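Local atomic coordinates of uncharacterized protein ydaL (Escherichia coli, PDB entry 3QD7), a protein that binds DNA and has DNA endonuclease activity, the chain here being the part of this small MutS-related protein that holds its Smr domain. Residues 63-66 and 67-71; 93-96 and 97-101; 101-104 and 105-108. All blocks are in the same frame, centred on the assembly; numbering follows the deposited sequence.

Contact 1. Residues 63-66 and 67-71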
loop_
_atom_site.group_PDB
_atom_site.type_symbol
_atom_site.label_atom_id
_atom_site.label_comp_id
_atom_site.label_asym_id
_atom_site.label_seq_id
_atom_site.Cartn_x
_atom_site.Cartn_y
_atom_site.Cartn_z
ATOM N N MET A 63 -7.080 -8.875 1.732
ATOM C CA MET A 63 -5.972 -9.086 0.787
ATOM C C MET A 63 -4.690 -8.332 1.186
ATOM O O MET A 63 -3.601 -8.874 1.147
ATOM C CB MET A 63 -6.405 -8.660 -0.629
ATOM C CG MET A 63 -7.507 -9.533 -1.227
ATOM S SD MET A 63 -8.267 -8.781 -2.684
ATOM C CE MET A 63 -7.074 -9.243 -3.936
ATOM N N VAL A 64 -4.830 -7.078 1.581
ATOM C CA VAL A 64 -3.666 -6.268 1.967
ATOM C C VAL A 64 -2.983 -6.893 3.194
ATOM O O VAL A 64 -1.764 -7.046 3.244
ATOM C CB VAL A 64 -4.105 -4.765 2.223
ATOM C CG1 VAL A 64 -3.005 -3.945 2.909
ATOM C CG2 VAL A 64 -4.563 -4.107 0.899
ATOM N N PHE A 65 -3.792 -7.254 4.179
ATOM C CA PHE A 65 -3.283 -7.863 5.386
ATOM C C PHE A 65 -2.555 -9.149 5.051
ATOM O O PHE A 65 -1.394 -9.331 5.420
ATOM C CB PHE A 65 -4.424 -8.126 6.357
ATOM C CG PHE A 65 -3.995 -8.776 7.626
ATOM C CD1 PHE A 65 -4.336 -10.104 7.889
ATOM C CD2 PHE A 65 -3.270 -8.060 8.573
ATOM C CE1 PHE A 65 -3.959 -10.713 9.088
ATOM C CE2 PHE A 65 -2.891 -8.667 9.783
ATOM C CZ PHE A 65 -3.230 -9.995 10.026
ATOM N N SER A 66 -3.230 -10.029 4.323
ATOM C CA SER A 66 -2.647 -11.305 3.940
ATOM C C SER A 66 -1.398 -11.137 3.048
ATOM O O SER A 66 -0.396 -11.836 3.212
ATOM C CB SER A 66 -3.727 -12.131 3.228
ATOM O OG SER A 66 -3.238 -13.422 2.942
ATOM N N PHE A 67 -1.465 -10.198 2.100
ATOM C CA PHE A 67 -0.352 -9.952 1.169
ATOM C C PHE A 67 0.872 -9.414 1.912
ATOM O O PHE A 67 1.994 -9.874 1.707
ATOM C CB PHE A 67 -0.791 -8.964 0.073
ATOM C CG PHE A 67 0.322 -8.535 -0.853
ATOM C CD1 PHE A 67 0.807 -9.405 -1.850
ATOM C CD2 PHE A 67 0.872 -7.243 -0.747
ATOM C CE1 PHE A 67 1.832 -8.993 -2.732
ATOM C CE2 PHE A 67 1.888 -6.829 -1.629
ATOM C CZ PHE A 67 2.372 -7.708 -2.619
ATOM N N ILE A 68 0.667 -8.434 2.778
ATOM C CA ILE A 68 1.810 -7.899 3.518
ATOM C C ILE A 68 2.443 -8.949 4.457
ATOM O O ILE A 68 3.679 -9.082 4.514
ATOM C CB ILE A 68 1.441 -6.604 4.288
ATOM C CG1 ILE A 68 0.994 -5.521 3.297
ATOM C CG2 ILE A 68 2.671 -6.121 5.151
ATOM C CD1 ILE A 68 2.105 -5.011 2.390
ATOM N N GLN A 69 1.613 -9.716 5.163
ATOM C CA GLN A 69 2.115 -10.872 5.931
ATOM C C GLN A 69 2.946 -11.838 5.071
ATOM O O GLN A 69 4.008 -12.280 5.499
ATOM C CB GLN A 69 0.973 -11.656 6.592
ATOM C CG GLN A 69 0.118 -10.867 7.623
ATOM C CD GLN A 69 0.900 -10.349 8.842
ATOM O OE1 GLN A 69 0.474 -9.393 9.510
ATOM N NE2 GLN A 69 2.017 -10.977 9.145
ATOM N N GLN A 70 2.455 -12.159 3.870
ATOM C CA GLN A 70 3.147 -13.068 2.947
ATOM C C GLN A 70 4.473 -12.467 2.512
ATOM O O GLN A 70 5.498 -13.143 2.521
ATOM C CB GLN A 70 2.280 -13.393 1.705
ATOM C CG GLN A 70 3.078 -13.848 0.440
ATOM C CD GLN A 70 2.658 -13.162 -0.913
ATOM O OE1 GLN A 70 3.508 -12.589 -1.630
ATOM N NE2 GLN A 70 1.359 -13.263 -1.269
ATOM N N ALA A 71 4.439 -11.196 2.110
ATOM C CA ALA A 71 5.642 -10.489 1.607
ATOM C C ALA A 71 6.732 -10.456 2.693
ATOM O O ALA A 71 7.892 -10.706 2.428
ATOM C CB ALA A 71 5.272 -9.085 1.168
#
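Gln-69 lies against Phe-65 one helical turn back, its CG set over the centre of the ring in a CH-pi contact, 4.2 Å from the centroid and 9° off the ring normal. CG stands beside the backbone N and the chain bends at chi2 (-62°), which brings OE1 3.5 Å from Phe-65 CE2; the amide plane is turned steeply from the ring. The backbone holds this pair in step: Gln-69 N donates to Phe-65 O at 3.0 Å with a nearly straight N-H. Without the glutamine's CG, as with an alanine here, that face of the Phe-65 ring would probably lose its methylene cover, leaving the ring freer to turn. Val-64 CG1 meets Ile-68 CG1 at 4.3 Å, and the backbone bond from Ile-68 N to Val-64 O (2.8 Å) joins the same two residues. Ser-66 OG is hydrogen-bonded to the hydroxyl of Thr-3, and Phe-9 meets the Phe-65 ring edge to face, so the N-terminal segment packs on this side. Helix 57-73 is the crossover of a beta-alpha-beta unit: Val-64 and Phe-67 rest on Leu-50 of strand 49-51, while Phe-67, Ile-68 and Ala-71 press on Val-79 of strand 78-82.

Contact 2. Residues 93-96 and 97-101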
loop_
_atom_site.group_PDB
_atom_site.type_symbol
_atom_site.label_atom_id
_atom_site.label_comp_id
_atom_site.label_asym_id
_atom_site.label_seq_id
_atom_site.Cartn_x
_atom_site.Cartn_y
_atom_site.Cartn_z
ATOM N N ALA A 93 -12.080 3.619 -6.355
ATOM C CA ALA A 93 -10.617 3.592 -6.431
ATOM C C ALA A 93 -9.952 4.522 -5.406
ATOM O O ALA A 93 -8.971 4.140 -4.762
ATOM C CB ALA A 93 -10.157 3.946 -7.846
ATOM N N ASN A 94 -10.478 5.736 -5.265
ATOM C CA ASN A 94 -9.951 6.661 -4.261
ATOM C C ASN A 94 -10.273 6.259 -2.811
ATOM O O ASN A 94 -9.499 6.539 -1.896
ATOM C CB ASN A 94 -10.426 8.107 -4.509
ATOM C CG ASN A 94 -9.577 9.107 -3.743
ATOM O OD1 ASN A 94 -10.063 9.870 -2.886
ATOM N ND2 ASN A 94 -8.285 9.075 -4.014
ATOM N N ILE A 95 -11.433 5.640 -2.606
ATOM C CA ILE A 95 -11.781 5.104 -1.290
ATOM C C ILE A 95 -10.811 3.971 -0.927
ATOM O O ILE A 95 -10.250 3.947 0.176
ATOM C CB ILE A 95 -13.247 4.597 -1.222
ATOM C CG1 ILE A 95 -14.263 5.741 -1.417
ATOM C CG2 ILE A 95 -13.506 3.896 0.090
ATOM C CD1 ILE A 95 -14.026 6.966 -0.556
ATOM N N VAL A 96 -10.628 3.038 -1.859
ATOM C CA VAL A 96 -9.620 1.999 -1.723
ATOM C C VAL A 96 -8.215 2.581 -1.455
ATOM O O VAL A 96 -7.539 2.134 -0.529
ATOM C CB VAL A 96 -9.582 1.037 -2.935
ATOM C CG1 VAL A 96 -8.417 0.006 -2.801
ATOM C CG2 VAL A 96 -10.902 0.283 -3.048
ATOM N N ARG A 97 -7.800 3.555 -2.271
ATOM C CA ARG A 97 -6.521 4.232 -2.125
ATOM C C ARG A 97 -6.391 4.819 -0.711
ATOM O O ARG A 97 -5.331 4.734 -0.085
ATOM C CB ARG A 97 -6.386 5.351 -3.177
ATOM C CG ARG A 97 -4.955 5.943 -3.273
ATOM C CD ARG A 97 -4.832 7.020 -4.342
ATOM N NE ARG A 97 -5.568 8.232 -3.985
ATOM C CZ ARG A 97 -5.030 9.437 -3.831
ATOM N NH1 ARG A 97 -3.716 9.641 -4.014
ATOM N NH2 ARG A 97 -5.821 10.449 -3.488
ATOM N N SER A 98 -7.478 5.425 -0.219
ATOM C CA SER A 98 -7.453 6.087 1.107
ATOM C C SER A 98 -7.322 5.085 2.248
ATOM O O SER A 98 -6.577 5.333 3.200
ATOM C CB SER A 98 -8.658 7.000 1.324
ATOM O OG SER A 98 -8.606 8.094 0.452
ATOM N N TYR A 99 -8.005 3.947 2.122
ATOM C CA TYR A 99 -7.864 2.865 3.094
ATOM C C TYR A 99 -6.474 2.286 3.053
ATOM O O TYR A 99 -5.896 1.994 4.115
ATOM C CB TYR A 99 -8.902 1.766 2.857
ATOM C CG TYR A 99 -10.190 1.990 3.618
ATOM C CD1 TYR A 99 -10.185 2.125 5.022
ATOM C CD2 TYR A 99 -11.417 2.073 2.949
ATOM C CE1 TYR A 99 -11.366 2.323 5.729
ATOM C CE2 TYR A 99 -12.620 2.284 3.656
ATOM C CZ TYR A 99 -12.573 2.404 5.045
ATOM O OH TYR A 99 -13.725 2.613 5.744
ATOM N N VAL A 100 -5.926 2.111 1.838
ATOM C CA VAL A 100 -4.574 1.531 1.716
ATOM C C VAL A 100 -3.558 2.474 2.392
ATOM O O VAL A 100 -2.650 2.032 3.100
ATOM C CB VAL A 100 -4.178 1.228 0.228
ATOM C CG1 VAL A 100 -2.672 0.929 0.116
ATOM C CG2 VAL A 100 -5.018 0.053 -0.374
ATOM N N ALA A 101 -3.741 3.779 2.207
ATOM C CA ALA A 101 -2.887 4.765 2.879
ATOM C C ALA A 101 -2.843 4.583 4.404
ATOM O O ALA A 101 -1.786 4.663 5.008
ATOM C CB ALA A 101 -3.331 6.179 2.535
#
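Ile-95 and Tyr-99, Val-96 and Val-100, and Asn-94 and Ser-98 meet as i to i+4 neighbours in the first turns of helix 92-105, a largely buried local contact of the Smr domain. On the apolar side Ile-95 lies alongside Tyr-99, both pointing the same way, with CG2 4.0 Å from ring atom CD2. Val-96 CG1 approaches Val-100 CG2 at 4.2 Å. Three of these residues reach helix 57-73: Ile-95 and Tyr-99 touch Val-57, and Val-96 touches Cys-60. The polar side is built round the carbonyl of Asn-94, whose oxygen accepts from Ser-98 N at 2.9 Å and from Ser-98 OG at 3.0 Å, the two donors arriving from opposite faces of the carbonyl plane. With OG beside its own backbone N (chi1 -67°), the serine can bend its hydroxyl back to the preceding turn. The same OG is also bonded to Ile-18 N. Arg-97 extends from this side, and a bend at chi3 points its guanidinium at the carbonyls of Gln-22 and Pro-19, to which it bonds. A buried hydroxyl and a buried cation are thus met by backbone groups of helix and loop, tying residues 18-22 to the helix.

Contact 3. Residues 101-104 and 105-108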
loop_
_atom_site.group_PDB
_atom_site.type_symbol
_atom_site.label_atom_id
_atom_site.label_comp_id
_atom_site.label_asym_id
_atom_site.label_seq_id
_atom_site.Cartn_x
_atom_site.Cartn_y
_atom_site.Cartn_z
ATOM N N ALA A 101 -3.741 3.779 2.207
ATOM C CA ALA A 101 -2.887 4.765 2.879
ATOM C C ALA A 101 -2.843 4.583 4.404
ATOM O O ALA A 101 -1.786 4.663 5.008
ATOM C CB ALA A 101 -3.331 6.179 2.535
ATOM N N ARG A 102 -4.003 4.361 5.019
ATOM C CA ARG A 102 -4.067 4.151 6.452
ATOM C C ARG A 102 -3.517 2.783 6.831
ATOM O O ARG A 102 -2.721 2.673 7.759
ATOM C CB ARG A 102 -5.520 4.241 6.920
ATOM C CG ARG A 102 -5.742 3.668 8.304
ATOM C CD ARG A 102 -7.198 3.467 8.562
ATOM N NE ARG A 102 -7.844 4.740 8.865
ATOM C CZ ARG A 102 -9.053 4.850 9.394
ATOM N NH1 ARG A 102 -9.753 3.752 9.676
ATOM N NH2 ARG A 102 -9.553 6.054 9.642
ATOM N N TRP A 103 -3.962 1.735 6.136
ATOM C CA TRP A 103 -3.579 0.358 6.506
ATOM C C TRP A 103 -2.077 0.129 6.527
ATOM O O TRP A 103 -1.568 -0.578 7.402
ATOM C CB TRP A 103 -4.250 -0.658 5.583
ATOM C CG TRP A 103 -5.747 -0.653 5.677
ATOM C CD1 TRP A 103 -6.514 -0.218 6.722
ATOM C CD2 TRP A 103 -6.658 -1.126 4.682
ATOM N NE1 TRP A 103 -7.854 -0.387 6.432
ATOM C CE2 TRP A 103 -7.966 -0.950 5.187
ATOM C CE3 TRP A 103 -6.496 -1.710 3.434
ATOM C CZ2 TRP A 103 -9.102 -1.323 4.468
ATOM C CZ3 TRP A 103 -7.616 -2.084 2.723
ATOM C CH2 TRP A 103 -8.909 -1.875 3.233
ATOM N N LEU A 104 -1.360 0.745 5.576
ATOM C CA LEU A 104 0.071 0.534 5.498
ATOM C C LEU A 104 0.779 1.117 6.702
ATOM O O LEU A 104 1.756 0.537 7.157
ATOM C CB LEU A 104 0.675 1.066 4.195
ATOM C CG LEU A 104 0.233 0.369 2.916
ATOM C CD1 LEU A 104 0.743 1.104 1.657
ATOM C CD2 LEU A 104 0.636 -1.104 2.914
ATOM N N THR A 105 0.285 2.246 7.236
ATOM C CA THR A 105 0.917 2.850 8.423
ATOM C C THR A 105 0.707 1.991 9.686
ATOM O O THR A 105 1.423 2.158 10.681
ATOM C CB THR A 105 0.425 4.277 8.717
ATOM O OG1 THR A 105 -0.934 4.222 9.161
ATOM C CG2 THR A 105 0.525 5.195 7.474
ATOM N N GLU A 106 -0.259 1.074 9.641
ATOM C CA GLU A 106 -0.579 0.218 10.805
ATOM C C GLU A 106 0.330 -1.015 10.986
ATOM O O GLU A 106 0.328 -1.665 12.054
ATOM C CB GLU A 106 -2.052 -0.185 10.755
ATOM C CG GLU A 106 -2.924 0.993 11.060
ATOM C CD GLU A 106 -4.395 0.729 10.885
ATOM O OE1 GLU A 106 -4.774 -0.139 10.105
ATOM O OE2 GLU A 106 -5.193 1.440 11.506
ATOM N N PHE A 107 1.093 -1.337 9.941
ATOM C CA PHE A 107 2.121 -2.343 10.028
ATOM C C PHE A 107 3.402 -1.743 10.606
ATOM O O PHE A 107 3.973 -0.779 10.067
ATOM C CB PHE A 107 2.408 -2.937 8.640
ATOM C CG PHE A 107 1.278 -3.776 8.086
ATOM C CD1 PHE A 107 1.103 -5.099 8.495
ATOM C CD2 PHE A 107 0.403 -3.251 7.134
ATOM C CE1 PHE A 107 0.073 -5.879 7.995
ATOM C CE2 PHE A 107 -0.636 -4.034 6.615
ATOM C CZ PHE A 107 -0.799 -5.351 7.039
ATOM N N ASP A 108 3.864 -2.334 11.691
ATOM C CA ASP A 108 5.184 -2.033 12.228
ATOM C C ASP A 108 6.333 -2.091 11.185
ATOM O O ASP A 108 7.265 -1.292 11.256
ATOM C CB ASP A 108 5.490 -2.982 13.404
ATOM C CG ASP A 108 6.462 -2.385 14.376
ATOM O OD1 ASP A 108 6.220 -1.243 14.836
ATOM O OD2 ASP A 108 7.468 -3.052 14.669
#
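Trp-103 in the last turn of helix 92-105 and Phe-107 in the loop after it each meet oxygens across the contact. The carboxylate of Glu-106 comes to the edge of the indole, OE1 lying 3.8 Å from Trp-103 CD1 with the two planes only 24° apart. Tyr-99 meets the same indole with its ring about 20° from parallel. At the edge of the Phe-107 ring is the backbone oxygen of Leu-104; Trp-103 O approaches obliquely, 3.3 Å from CD2, while Phe-9 packs against this ring edge to face. Glu-106 also reaches across Arg-102, bringing OE2 to 3.9 Å from the aliphatic CG. Their charged ends are not in contact (Arg-102 NE to Glu-106 OE2, 5.0 Å); the guanidinium forms a salt bridge with Asp-16, and OE2 is hydrogen-bonded to the Thr-11 hydroxyl.

The backbone leaves the regular helical pattern through shorter-range bonds. Thr-105 OG1 donates to Arg-102 O at 2.7 Å, in the carbonyl plane and on a lone pair. Its chi1 of 70° places OG1 between the backbone N and the carbonyl carbon, turning the hydroxyl back over the last turn. The backbone donors Thr-105 N and Glu-106 N reach the same oxygen only weakly. Glu-106 N makes its shorter bond to Trp-103 O at 3.1 Å, from well above that carbonyl plane, and Phe-107 N a weak one to Leu-104 O at 3.4 Å. Bonds from i+3 thus carry the chain out of helix 92-105, the threonine hydroxyl supplying the short link to Arg-102 O. Trp-103 NE1 is taken up by Thr-11 O, so indole, carboxylate and guanidinium together join this helix end to the N-terminal segment; the opposite charges nearby probably favour the charged form of each.

Overall arrangement
From the N terminus the chain reaches contact 1 on helix 57-73, then, after strand 78-82, contact 2 in the first part of helix 92-105 and contact 3 at its end, on the way to strand 110-115. None closes a long loop: each is local, and they follow in series without nesting or crossing, contacts 2 and 3 sharing Ala-101. In space contacts 1 and 3 touch, with Phe-107 against Ile-68, Gln-69 and Phe-65, and Trp-103 against Val-64, joining helix 57-73 to the end of helix 92-105 and the loop that follows it. Contacts 1 and 2 do not touch, their centres lying 16 Å apart. The N-terminal segment runs past all three, linking them through Thr-3, Thr-11 and Ile-18.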